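Local coordinates for protein glycoside hydrolase, GH17 family (Formosa sp. Hel1_33_131, PDB 6FCG) that probably cuts beta-1,3-glucosidic bonds within laminarin chains, as expected of an endo-laminarinase of glycoside hydrolase family 17, at residues Val119-Asp124 against Ala144-Arg149; Ala51-Gly56 against Arg87-Arg92; Lys378-Leu383 against Thr403-Gly408. One frame throughout, in Å; residues are numbered along the deposited sequence.

How the interactions relate
From the N terminus, interaction 2 comes first: it joins the end of strand 50-53 to the start of the loop after strand 83-87, closing a loop that contains helix 68-80. Interaction 1 follows, where the end of strand 116-121 meets helix 143-156, closing the 19-residue connection that carries the short strand 125-126. Much later, interaction 3 ties 378-383 to 403-408 around helix 384-388. The three loops follow in series; none nests in or crosses another. Interactions 1 and 2 reach the same parallel sheet and touch, because helix 143-156 bonds to the loop at 87-92. Interaction 3 stands apart, its centre about 36 Å from that of interaction 1 and about 24 Å from that of interaction 2.

Interaction 1 of 3, residues Val119-Asp124 against Ala144-Arg149; sequences VGAWID and ASEIDR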
loop_
_atom_site.group_PDB
_atom_site.type_symbol
_atom_site.label_atom_id
_atom_site.label_comp_id
_atom_site.label_asym_id
_atom_site.label_seq_id
_atom_site.Cartn_x
_atom_site.Cartn_y
_atom_site.Cartn_z
ATOM N N VAL A 119 40.768 -15.673 -17.802
ATOM C CA VAL A 119 40.150 -14.970 -18.935
ATOM C C VAL A 119 38.812 -15.576 -19.260
ATOM O O VAL A 119 38.699 -16.763 -19.507
ATOM C CB VAL A 119 41.008 -14.998 -20.188
ATOM C CG1 VAL A 119 40.251 -14.442 -21.384
ATOM C CG2 VAL A 119 42.254 -14.182 -19.981
ATOM N N GLY A 120 37.794 -14.726 -19.275
ATOM C CA GLY A 120 36.433 -15.111 -19.609
ATOM C C GLY A 120 36.153 -14.940 -21.077
ATOM O O GLY A 120 36.374 -13.869 -21.655
ATOM N N ALA A 121 35.700 -16.034 -21.677
ATOM C CA ALA A 121 35.175 -16.035 -23.031
ATOM C C ALA A 121 33.664 -16.036 -22.848
ATOM O O ALA A 121 33.119 -16.966 -22.223
ATOM C CB ALA A 121 35.628 -17.277 -23.774
ATOM N N TRP A 122 33.002 -14.995 -23.343
ATOM C CA TRP A 122 31.560 -14.892 -23.189
ATOM C C TRP A 122 30.837 -15.774 -24.212
ATOM O O TRP A 122 31.155 -15.745 -25.403
ATOM C CB TRP A 122 31.082 -13.461 -23.330
ATOM C CG TRP A 122 29.647 -13.323 -22.927
ATOM C CD1 TRP A 122 28.545 -13.584 -23.704
ATOM C CD2 TRP A 122 29.154 -12.936 -21.653
ATOM N NE1 TRP A 122 27.403 -13.380 -22.974
ATOM C CE2 TRP A 122 27.745 -12.972 -21.717
ATOM C CE3 TRP A 122 29.755 -12.555 -20.468
ATOM C CZ2 TRP A 122 26.935 -12.637 -20.632
ATOM C CZ3 TRP A 122 28.947 -12.225 -19.382
ATOM C CH2 TRP A 122 27.555 -12.257 -19.471
ATOM N N ILE A 123 29.836 -16.510 -23.725
ATOM C CA ILE A 123 29.026 -17.407 -24.528
ATOM C C ILE A 123 27.575 -16.940 -24.550
ATOM O O ILE A 123 26.968 -16.691 -23.499
ATOM C CB ILE A 123 29.100 -18.813 -23.923
ATOM C CG1 ILE A 123 30.532 -19.339 -24.003
ATOM C CG2 ILE A 123 28.145 -19.764 -24.610
ATOM C CD1 ILE A 123 31.080 -19.594 -25.403
ATOM N N ASP A 124 27.020 -16.867 -25.753
ATOM C CA ASP A 124 25.628 -16.483 -25.987
ATOM C C ASP A 124 24.848 -17.584 -26.681
ATOM O O ASP A 124 25.414 -18.374 -27.430
ATOM C CB ASP A 124 25.594 -15.276 -26.907
ATOM C CG ASP A 124 25.940 -13.973 -26.205
ATOM O OD1 ASP A 124 25.655 -13.824 -24.998
ATOM O OD2 ASP A 124 26.452 -13.057 -26.902
ATOM N N ALA A 144 32.284 -18.756 -31.723
ATOM C CA ALA A 144 33.526 -19.278 -32.314
ATOM C C ALA A 144 34.662 -18.252 -32.276
ATOM O O ALA A 144 35.737 -18.543 -31.755
ATOM C CB ALA A 144 33.279 -19.769 -33.726
ATOM N N SER A 145 34.399 -17.036 -32.743
ATOM C CA SER A 145 35.450 -16.035 -32.778
ATOM C C SER A 145 35.837 -15.520 -31.370
ATOM O O SER A 145 37.003 -15.141 -31.145
ATOM C CB SER A 145 35.080 -14.891 -33.693
ATOM O OG SER A 145 33.956 -14.237 -33.186
ATOM N N GLU A 146 34.884 -15.498 -30.435
ATOM C CA GLU A 146 35.186 -15.168 -29.047
ATOM C C GLU A 146 36.149 -16.219 -28.464
ATOM O O GLU A 146 37.131 -15.884 -27.805
ATOM C CB GLU A 146 33.900 -15.057 -28.239
ATOM C CG GLU A 146 34.005 -14.838 -26.716
ATOM C CD GLU A 146 34.170 -13.385 -26.268
ATOM O OE1 GLU A 146 34.478 -13.013 -25.074
ATOM O OE2 GLU A 146 33.974 -12.576 -27.159
ATOM N N ILE A 147 35.887 -17.489 -28.715
ATOM C CA ILE A 147 36.810 -18.529 -28.273
ATOM C C ILE A 147 38.190 -18.332 -28.964
ATOM O O ILE A 147 39.226 -18.410 -28.290
ATOM C CB ILE A 147 36.233 -19.947 -28.519
ATOM C CG1 ILE A 147 35.029 -20.207 -27.592
ATOM C CG2 ILE A 147 37.310 -21.019 -28.346
ATOM C CD1 ILE A 147 35.332 -20.352 -26.115
ATOM N N ASP A 148 38.196 -18.059 -30.276
ATOM C CA ASP A 148 39.458 -17.802 -30.992
ATOM C C ASP A 148 40.239 -16.654 -30.363
ATOM O O ASP A 148 41.452 -16.745 -30.201
ATOM C CB ASP A 148 39.252 -17.494 -32.505
ATOM C CG ASP A 148 38.714 -18.693 -33.317
ATOM O OD1 ASP A 148 38.799 -19.864 -32.859
ATOM O OD2 ASP A 148 38.152 -18.443 -34.409
ATOM N N ARG A 149 39.561 -15.570 -30.021
ATOM C CA ARG A 149 40.267 -14.427 -29.441
ATOM C C ARG A 149 40.853 -14.739 -28.046
ATOM O O ARG A 149 41.902 -14.214 -27.681
ATOM C CB ARG A 149 39.370 -13.195 -29.400
ATOM C CG ARG A 149 39.171 -12.529 -30.748
ATOM C CD ARG A 149 38.326 -11.256 -30.664
ATOM N NE ARG A 149 37.017 -11.422 -30.001
ATOM C CZ ARG A 149 35.846 -11.688 -30.581
ATOM N NH1 ARG A 149 35.759 -11.873 -31.880
ATOM N NH2 ARG A 149 34.743 -11.811 -29.832
#
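Glu146 and Ile147 of helix 143-156 pack against Ala121, Trp122 and Ile123 at the C-terminal end of strand 116-121, a buried strand-to-helix contact in the outer layer of the TIM barrel. The two short segments run nearly antiparallel, at 164° with their axes 8.5 Å apart, as expected where a barrel strand hands the chain over to its following helix. Two kinds of contact share the interface. On the apolar side, Ile147 reaches in with CD1, which lies 3.9 Å from Ala121 CB and also approaches the CD1 tip of Ile123; Ile185 and Trp188 of helix 182-197 complete this patch. The polar side belongs to Glu146. Its CG stands anti to the backbone N (chi1 175°) and the chain then bends at chi2, so that OE1 accepts the backbone N-H of Trp122 at 3.0 Å. That bond is almost straight, 171°, though the donor comes from above the carboxylate plane. OE1 also takes the N-H of Val91, while OE2 forms a salt bridge with Arg149 NH2 at 2.9 Å. Past the strand end, the indole of Trp122 donates in its own plane through NE1 to Asp124 OD1, 2.7 Å away. Both oxygens of the buried Glu146 carboxylate are thus engaged, and its two backbone donors together with the neighbouring guanidinium would be expected to stabilise the negative charge.

Interaction 2 of 3, residues Ala51-Gly56 against Arg87-Arg92; sequences AISYGG and RTYNVR
Ser53 and Arg87 face each other across a parallel bridge, their CA atoms 4.7 Å apart, with Tyr54 N donating to Arg87 O at 3.1 Å (157°) and a weaker, more bent bond running from Arg87 N to Ile52 O. Both bridged side chains emerge on the same face of the sheet. Ser53 OG lies 3.7 Å from CD of Arg87, whose extended chain carries the guanidinium onward past it. There NH1 makes a salt bridge with Glu305 and NH2 bonds to Asn168. One edge carbon of Tyr89, CE2, lies over the rim of one guanidinium face, 3.3 Å above its plane, while the OH of Tyr89 comes within 3.6 Å of Ser53 CB and bonds to Glu305. Ser53 OG in turn bonds to the backbone O of Phe348. Strands 50-53 and 83-87 are neighbours in the parallel sheet of the TIM barrel, joined by a beta-alpha-beta crossover through helix 68-80; the contact lies where they end, the end of the barrel at which enzymes of this fold carry their active sites. Tyr54 leaves in the other direction. With CG anti to its own N (chi1 174°), the ring is directed away from Arg87 and packs on Leu71, Met75 and Leu78 of that crossover helix, and its OH bonds to Asp74. Nearer the backbone, Tyr54 CB passes 4.1 Å from Arg87 O.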
loop_
_atom_site.group_PDB
_atom_site.type_symbol
_atom_site.label_atom_id
_atom_site.label_comp_id
_atom_site.label_asym_id
_atom_site.label_seq_id
_atom_site.Cartn_x
_atom_site.Cartn_y
_atom_site.Cartn_z
ATOM N N ALA A 51 42.478 -13.930 -4.990
ATOM C CA ALA A 51 41.770 -13.670 -6.238
ATOM C C ALA A 51 40.725 -12.580 -6.067
ATOM O O ALA A 51 40.276 -12.324 -4.941
ATOM C CB ALA A 51 41.103 -14.945 -6.722
ATOM N N ILE A 52 40.343 -11.977 -7.193
ATOM C CA ILE A 52 39.302 -10.962 -7.252
ATOM C C ILE A 52 38.661 -10.953 -8.639
ATOM O O ILE A 52 39.340 -11.202 -9.630
ATOM C CB ILE A 52 39.887 -9.565 -6.907
ATOM C CG1 ILE A 52 38.809 -8.565 -6.509
ATOM C CG2 ILE A 52 40.688 -8.962 -8.049
ATOM C CD1 ILE A 52 39.140 -7.807 -5.241
ATOM N N SER A 53 37.381 -10.603 -8.718
ATOM C CA SER A 53 36.765 -10.229 -9.995
ATOM C C SER A 53 37.091 -8.754 -10.314
ATOM O O SER A 53 37.014 -7.882 -9.408
ATOM C CB SER A 53 35.258 -10.472 -9.964
ATOM O OG SER A 53 34.984 -11.859 -9.951
ATOM N N TYR A 54 37.454 -8.458 -11.567
ATOM C CA TYR A 54 37.916 -7.105 -11.927
ATOM C C TYR A 54 37.350 -6.534 -13.222
ATOM O O TYR A 54 37.280 -7.195 -14.261
ATOM C CB TYR A 54 39.450 -7.037 -11.975
ATOM C CG TYR A 54 39.976 -5.709 -12.487
ATOM C CD1 TYR A 54 40.053 -4.613 -11.663
ATOM C CD2 TYR A 54 40.326 -5.536 -13.825
ATOM C CE1 TYR A 54 40.497 -3.381 -12.132
ATOM C CE2 TYR A 54 40.768 -4.316 -14.307
ATOM C CZ TYR A 54 40.843 -3.243 -13.456
ATOM O OH TYR A 54 41.307 -2.049 -13.948
ATOM N N GLY A 55 36.948 -5.273 -13.118
ATOM C CA GLY A 55 36.693 -4.423 -14.249
ATOM C C GLY A 55 37.209 -3.044 -13.902
ATOM O O GLY A 55 37.106 -2.593 -12.747
ATOM N N GLY A 56 37.677 -2.325 -14.916
ATOM C CA GLY A 56 38.376 -1.047 -14.772
ATOM C C GLY A 56 37.648 0.131 -15.393
ATOM O O GLY A 56 38.177 1.232 -15.444
ATOM N N ARG A 87 40.029 -11.914 -12.581
ATOM C CA ARG A 87 39.045 -12.507 -13.450
ATOM C C ARG A 87 38.390 -11.475 -14.336
ATOM O O ARG A 87 38.099 -10.361 -13.914
ATOM C CB ARG A 87 37.945 -13.054 -12.579
ATOM C CG ARG A 87 37.128 -14.072 -13.270
ATOM C CD ARG A 87 35.880 -14.419 -12.503
ATOM N NE ARG A 87 34.973 -14.937 -13.506
ATOM C CZ ARG A 87 33.662 -15.006 -13.399
ATOM N NH1 ARG A 87 33.035 -14.655 -12.271
ATOM N NH2 ARG A 87 32.982 -15.454 -14.455
ATOM N N THR A 88 38.061 -11.906 -15.528
ATOM C CA THR A 88 37.580 -11.061 -16.608
ATOM C C THR A 88 36.403 -11.751 -17.310
ATOM O O THR A 88 36.212 -12.978 -17.147
ATOM C CB THR A 88 38.794 -10.786 -17.526
ATOM O OG1 THR A 88 39.167 -9.402 -17.403
ATOM C CG2 THR A 88 38.546 -11.177 -18.986
ATOM N N TYR A 89 35.601 -11.000 -18.061
ATOM C CA TYR A 89 34.273 -11.537 -18.499
ATOM C C TYR A 89 34.072 -11.773 -20.002
ATOM O O TYR A 89 33.398 -12.732 -20.399
ATOM C CB TYR A 89 33.142 -10.669 -17.932
ATOM C CG TYR A 89 33.015 -10.854 -16.447
ATOM C CD1 TYR A 89 33.797 -10.110 -15.573
ATOM C CD2 TYR A 89 32.143 -11.804 -15.911
ATOM C CE1 TYR A 89 33.730 -10.318 -14.200
ATOM C CE2 TYR A 89 32.044 -11.998 -14.543
ATOM C CZ TYR A 89 32.840 -11.261 -13.685
ATOM O OH TYR A 89 32.752 -11.429 -12.327
ATOM N N ASN A 90 34.644 -10.899 -20.821
ATOM C CA ASN A 90 34.652 -11.126 -22.240
ATOM C C ASN A 90 35.957 -10.686 -22.872
ATOM O O ASN A 90 36.756 -9.986 -22.259
ATOM C CB ASN A 90 33.493 -10.422 -22.913
ATOM C CG ASN A 90 33.594 -8.927 -22.826
ATOM O OD1 ASN A 90 33.155 -8.351 -21.843
ATOM N ND2 ASN A 90 34.146 -8.287 -23.822
ATOM N N VAL A 91 36.149 -11.181 -24.081
ATOM C CA VAL A 91 37.256 -10.822 -24.963
ATOM C C VAL A 91 36.783 -10.221 -26.296
ATOM O O VAL A 91 37.495 -10.203 -27.293
ATOM C CB VAL A 91 38.261 -11.963 -25.170
ATOM C CG1 VAL A 91 38.886 -12.392 -23.867
ATOM C CG2 VAL A 91 37.701 -13.231 -25.856
ATOM N N ARG A 92 35.561 -9.694 -26.293
ATOM C CA ARG A 92 34.975 -9.001 -27.431
ATOM C C ARG A 92 35.419 -7.535 -27.449
ATOM O O ARG A 92 35.812 -6.990 -28.476
ATOM C CB ARG A 92 33.450 -9.093 -27.306
ATOM C CG ARG A 92 32.647 -8.908 -28.563
ATOM C CD ARG A 92 31.165 -8.809 -28.226
ATOM N NE ARG A 92 30.775 -7.423 -28.399
ATOM C CZ ARG A 92 30.272 -6.616 -27.488
ATOM N NH1 ARG A 92 30.026 -7.004 -26.263
ATOM N NH2 ARG A 92 30.013 -5.372 -27.835
#

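Interaction 3 of 3, residues Lys378-Leu383 against Thr403-Gly408; sequences KAKYVL and TKTYNG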
loop_
_atom_site.group_PDB
_atom_site.type_symbol
_atom_site.label_atom_id
_atom_site.label_comp_id
_atom_site.label_asym_id
_atom_site.label_seq_id
_atom_site.Cartn_x
_atom_site.Cartn_y
_atom_site.Cartn_z
ATOM N N LYS A 378 38.141 5.831 -3.425
ATOM C CA LYS A 378 38.008 5.783 -1.982
ATOM C C LYS A 378 37.863 4.344 -1.478
ATOM O O LYS A 378 37.167 3.527 -2.074
ATOM C CB LYS A 378 36.819 6.592 -1.515
ATOM C CG LYS A 378 36.969 8.082 -1.752
ATOM C CD LYS A 378 36.284 8.856 -0.630
ATOM C CE LYS A 378 36.571 10.348 -0.688
ATOM N NZ LYS A 378 35.919 10.922 -1.895
ATOM N N ALA A 379 38.557 4.022 -0.396
ATOM C CA ALA A 379 38.485 2.701 0.204
ATOM C C ALA A 379 37.280 2.645 1.129
ATOM O O ALA A 379 37.183 3.418 2.071
ATOM C CB ALA A 379 39.766 2.398 0.978
ATOM N N LYS A 380 36.390 1.692 0.869
ATOM C CA LYS A 380 35.236 1.445 1.727
ATOM C C LYS A 380 35.674 0.790 3.026
ATOM O O LYS A 380 36.794 0.269 3.124
ATOM C CB LYS A 380 34.227 0.537 1.029
ATOM C CG LYS A 380 33.574 1.158 -0.197
ATOM C CD LYS A 380 32.807 0.115 -0.981
ATOM C CE LYS A 380 32.171 0.706 -2.235
ATOM N NZ LYS A 380 31.355 -0.296 -2.995
ATOM N N TYR A 381 34.779 0.795 4.001
ATOM C CA TYR A 381 35.053 0.301 5.348
ATOM C C TYR A 381 35.929 -0.942 5.413
ATOM O O TYR A 381 36.882 -1.009 6.209
ATOM C CB TYR A 381 33.752 0.045 6.121
ATOM C CG TYR A 381 34.022 -0.442 7.528
ATOM C CD1 TYR A 381 34.547 0.422 8.494
ATOM C CD2 TYR A 381 33.811 -1.779 7.880
ATOM C CE1 TYR A 381 34.826 -0.024 9.775
ATOM C CE2 TYR A 381 34.085 -2.242 9.154
ATOM C CZ TYR A 381 34.591 -1.361 10.100
ATOM O OH TYR A 381 34.833 -1.808 11.379
ATOM N N VAL A 382 35.597 -1.921 4.574
ATOM C CA VAL A 382 36.356 -3.171 4.473
ATOM C C VAL A 382 37.882 -3.003 4.398
ATOM O O VAL A 382 38.598 -3.845 4.944
ATOM C CB VAL A 382 35.828 -4.037 3.299
ATOM C CG1 VAL A 382 36.028 -3.368 1.947
ATOM C CG2 VAL A 382 36.427 -5.434 3.308
ATOM N N LEU A 383 38.360 -1.942 3.731
ATOM C CA LEU A 383 39.807 -1.678 3.553
ATOM C C LEU A 383 40.398 -0.503 4.344
ATOM O O LEU A 383 41.554 -0.149 4.127
ATOM C CB LEU A 383 40.122 -1.430 2.061
ATOM C CG LEU A 383 39.803 -2.520 1.043
ATOM C CD1 LEU A 383 40.325 -2.135 -0.333
ATOM C CD2 LEU A 383 40.378 -3.857 1.486
ATOM N N THR A 403 41.812 7.336 -0.266
ATOM C CA THR A 403 41.246 7.910 0.945
ATOM C C THR A 403 40.194 6.965 1.518
ATOM O O THR A 403 39.623 6.150 0.799
ATOM C CB THR A 403 40.666 9.271 0.555
ATOM O OG1 THR A 403 41.732 10.189 0.653
ATOM C CG2 THR A 403 39.532 9.763 1.427
ATOM N N LYS A 404 39.972 7.044 2.822
ATOM C CA LYS A 404 38.875 6.325 3.467
ATOM C C LYS A 404 37.528 6.970 3.171
ATOM O O LYS A 404 37.414 8.188 3.173
ATOM C CB LYS A 404 39.116 6.271 4.963
ATOM C CG LYS A 404 40.091 5.176 5.386
ATOM C CD LYS A 404 41.151 5.603 6.396
ATOM C CE LYS A 404 40.585 6.286 7.624
ATOM N NZ LYS A 404 41.565 6.381 8.737
ATOM N N THR A 405 36.505 6.148 2.899
ATOM C CA THR A 405 35.093 6.617 2.832
ATOM C C THR A 405 34.693 7.102 4.209
ATOM O O THR A 405 35.314 6.684 5.185
ATOM C CB THR A 405 34.081 5.504 2.419
ATOM O OG1 THR A 405 34.233 4.369 3.273
ATOM C CG2 THR A 405 34.273 5.069 0.950
ATOM N N TYR A 406 33.695 7.996 4.290
ATOM C CA TYR A 406 33.232 8.585 5.579
ATOM C C TYR A 406 34.315 9.316 6.400
ATOM O O TYR A 406 34.137 9.548 7.603
ATOM C CB TYR A 406 32.630 7.494 6.495
ATOM C CG TYR A 406 31.402 6.836 5.964
ATOM C CD1 TYR A 406 30.140 7.317 6.307
ATOM C CD2 TYR A 406 31.489 5.718 5.135
ATOM C CE1 TYR A 406 29.006 6.712 5.845
ATOM C CE2 TYR A 406 30.348 5.094 4.659
ATOM C CZ TYR A 406 29.106 5.598 5.029
ATOM O OH TYR A 406 27.982 4.991 4.559
ATOM N N ASN A 407 35.447 9.649 5.790
ATOM C CA ASN A 407 36.597 10.169 6.527
ATOM C C ASN A 407 37.106 9.275 7.610
ATOM O O ASN A 407 37.684 9.749 8.589
ATOM C CB ASN A 407 36.310 11.563 7.072
ATOM C CG ASN A 407 36.648 12.555 6.051
ATOM O OD1 ASN A 407 37.821 12.641 5.746
ATOM N ND2 ASN A 407 35.665 13.123 5.347
ATOM N N GLY A 408 36.897 7.974 7.427
ATOM C CA GLY A 408 37.317 7.002 8.411
ATOM C C GLY A 408 36.577 7.070 9.714
ATOM O O GLY A 408 37.076 6.577 10.734
#
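Ala379 and Lys404 form an isolated beta-bridge of parallel register between two irregular stretches of chain, 378-383 and 403-408, that precede and follow helix 384-388 in the chain. Both bonds belong to Ala379: its N donates to Thr403 O at 2.7 Å, and its O accepts Thr405 N at 2.9 Å with a 169° N-H...O angle. The CA of Lys378 adds a CA-H...O contact to the same Thr403 O. Beside this bridge, Lys378 and Thr403 lie side by side and point the same way. The lysine chain bends at chi2, which brings its CE to 3.7 Å from Thr403 CG2, while its CB sits 3.9 Å from Thr405 CG2. Replacing Lys378 by an alanine takes CD and CE away from the Thr403 methyl, and would probably leave the Thr403 side chain less covered and freer to turn. On the same side as Lys378, the Lys380 side chain also reaches the Thr405 methyl: the side chains of Lys380 and Thr405 cross obliquely, with Lys380 CG 4.1 Å from Thr405 CG2. The next shell fixes these groups. Glu326 OE1, at the start of helix 326-342, takes both Thr405 OG1 and the backbone N of Tyr381, so one carboxylate oxygen ties the two segments together; Trp384 NE1 also bonds to that hydroxyl. Lys380 NZ is drawn to Asp354, and Lys404 NZ to Asp388 of helix 384-388. With chi1 at 53°, Thr405 OG1 lies between its own N and carbonyl carbon, and from there it sits 3.5 Å from Lys380 CA.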